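PDB 4UYP: cellulosomal scaffoldin anchoring protein C from Acetivibrio cellulolyticus, which anchors cellulosomes at the bacterial cell surface, its third cohesin domain, the part present here, binding the dockerin of the adaptor scaffoldin ScaB. Local coordinates for residues Ala48-Gly53 against Val92-Asn97. Residues are numbered along the deposited sequence; the frame is centred on the assembly and turned at random.
Sequences ASIDAG and VFATIN
Ala48 and Ser49 both face Asn97 in a classic beta bulge, an instructive case of how a strand can stay bonded through an irregularity. The N of Ala48 donates a 2.8 Å hydrogen bond to the O of Asn97; the N of Ser49 adds a weak one to the same oxygen. Ser49 returns a regular bond through its O to the N of Asn97, and its side chain adds another: the ND2 of Asn97 donates to the OG of Ser49 at 2.9 Å, the hydroxyl lying close to the amide plane. With chi1 at 53°, OG stands between the backbone N and carbonyl carbon, turned to the amide.

Ile50 points to the opposite face of the sheet. Its CG2 lies 4.3 Å from the CB of Ala94, its CG1 equally far from the CG1 of Ile96, and it also touches strands 62-67 and 72-78 on the inner side of the sandwich.

Asp51 pairs with Thr95 through two backbone bonds, while the Asp51 and Asn97 side chains cross at about a right angle, their carboxylate and amide planes 62° apart. ND2 of Asn97 donates to OD2 of Asp51 at 3.0 Å from above the carboxylate plane, although the bond lies almost within the amide plane. One water accompanies the pair, donating to the O of Asp51.

Past Ala52, the N of Gly53 meets the O of Phe93 at 2.9 Å, well above the carbonyl plane.

Strand 45-52, an edge strand within this chain, is thus attached to strand 91-100 by apolar packing inside and a polar cluster outside. ND2 of Asn97 is gripped by two acceptors and its OD1 by the hydroxyl of Ser18, which fixes the amide flip across three adjacent strands.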
loop_
_atom_site.group_PDB
_atom_site.type_symbol
_atom_site.label_atom_id
_atom_site.label_comp_id
_atom_site.label_asym_id
_atom_site.label_seq_id
_atom_site.Cartn_x
_atom_site.Cartn_y
_atom_site.Cartn_z
ATOM N N ALA C 48 11.901 12.904 -4.121
ATOM C CA ALA C 48 12.664 14.143 -3.970
ATOM C C ALA C 48 11.753 15.280 -3.552
ATOM O O ALA C 48 12.128 16.147 -2.708
ATOM C CB ALA C 48 13.408 14.498 -5.278
ATOM N N SER C 49 10.548 15.344 -4.137
ATOM C CA SER C 49 9.601 16.438 -3.817
ATOM C C SER C 49 8.264 16.082 -4.446
ATOM O O SER C 49 8.170 15.209 -5.362
ATOM C CB SER C 49 10.002 17.796 -4.374
ATOM O OG SER C 49 10.246 17.732 -5.784
ATOM N N ILE C 50 7.162 16.671 -3.949
ATOM C CA ILE C 50 5.834 16.548 -4.556
ATOM C C ILE C 50 5.358 17.945 -4.895
ATOM O O ILE C 50 5.393 18.805 -3.983
ATOM C CB ILE C 50 4.872 15.860 -3.562
ATOM C CG1 ILE C 50 5.376 14.445 -3.287
ATOM C CG2 ILE C 50 3.451 15.787 -4.208
ATOM C CD1 ILE C 50 4.537 13.743 -2.228
ATOM N N ASP C 51 4.873 18.203 -6.093
ATOM C CA ASP C 51 4.418 19.533 -6.494
ATOM C C ASP C 51 2.917 19.469 -6.775
ATOM O O ASP C 51 2.480 18.741 -7.681
ATOM C CB ASP C 51 5.099 19.963 -7.768
ATOM C CG ASP C 51 6.621 20.088 -7.655
ATOM O OD1 ASP C 51 7.127 20.410 -6.530
ATOM O OD2 ASP C 51 7.357 19.940 -8.644
ATOM N N ALA C 52 2.190 20.337 -6.094
ATOM C CA ALA C 52 0.752 20.478 -6.476
ATOM C C ALA C 52 0.599 20.888 -7.903
ATOM O O ALA C 52 1.384 21.711 -8.416
ATOM C CB ALA C 52 0.136 21.563 -5.579
ATOM N N GLY C 53 -0.466 20.357 -8.517
ATOM C CA GLY C 53 -0.748 20.691 -9.913
ATOM C C GLY C 53 -1.789 21.800 -10.000
ATOM O O GLY C 53 -2.191 22.414 -8.998
ATOM N N VAL C 92 -4.160 18.029 -13.828
ATOM C CA VAL C 92 -3.119 17.474 -12.946
ATOM C C VAL C 92 -3.367 17.877 -11.495
ATOM O O VAL C 92 -3.414 19.114 -11.133
ATOM C CB VAL C 92 -1.749 17.996 -13.406
ATOM C CG1 VAL C 92 -0.637 17.431 -12.499
ATOM C CG2 VAL C 92 -1.477 17.514 -14.877
ATOM N N PHE C 93 -3.496 16.861 -10.645
ATOM C CA PHE C 93 -3.659 17.075 -9.243
ATOM C C PHE C 93 -2.300 17.335 -8.594
ATOM O O PHE C 93 -2.211 18.234 -7.759
ATOM C CB PHE C 93 -4.289 15.796 -8.648
ATOM C CG PHE C 93 -4.324 15.757 -7.165
ATOM C CD1 PHE C 93 -5.182 16.678 -6.465
ATOM C CD2 PHE C 93 -3.645 14.800 -6.463
ATOM C CE1 PHE C 93 -5.284 16.610 -5.049
ATOM C CE2 PHE C 93 -3.720 14.771 -5.057
ATOM C CZ PHE C 93 -4.507 15.689 -4.405
ATOM N N ALA C 94 -1.272 16.519 -8.915
ATOM C CA ALA C 94 0.056 16.661 -8.283
ATOM C C ALA C 94 1.009 15.934 -9.132
ATOM O O ALA C 94 0.627 15.055 -9.936
ATOM C CB ALA C 94 0.043 16.123 -6.833
ATOM N N THR C 95 2.303 16.218 -8.959
ATOM C CA THR C 95 3.377 15.493 -9.640
ATOM C C THR C 95 4.385 15.072 -8.600
ATOM O O THR C 95 4.803 15.890 -7.779
ATOM C CB THR C 95 4.028 16.368 -10.677
ATOM O OG1 THR C 95 3.022 16.784 -11.638
ATOM C CG2 THR C 95 5.132 15.614 -11.473
ATOM N N ILE C 96 4.768 13.814 -8.648
ATOM C CA ILE C 96 5.782 13.308 -7.685
ATOM C C ILE C 96 7.141 13.285 -8.411
ATOM O O ILE C 96 7.191 12.681 -9.523
ATOM C CB ILE C 96 5.472 11.927 -7.178
ATOM C CG1 ILE C 96 4.096 11.950 -6.488
ATOM C CG2 ILE C 96 6.539 11.459 -6.164
ATOM C CD1 ILE C 96 3.610 10.537 -6.250
ATOM N N ASN C 97 8.153 13.984 -7.913
ATOM C CA ASN C 97 9.500 13.870 -8.490
ATOM C C ASN C 97 10.294 12.826 -7.778
ATOM O O ASN C 97 10.540 12.985 -6.577
ATOM C CB ASN C 97 10.127 15.239 -8.395
ATOM C CG ASN C 97 9.243 16.318 -9.049
ATOM O OD1 ASN C 97 8.916 16.188 -10.232
ATOM N ND2 ASN C 97 8.911 17.348 -8.294
HETATM O O HOH W 1 2.016 19.033 -10.613
#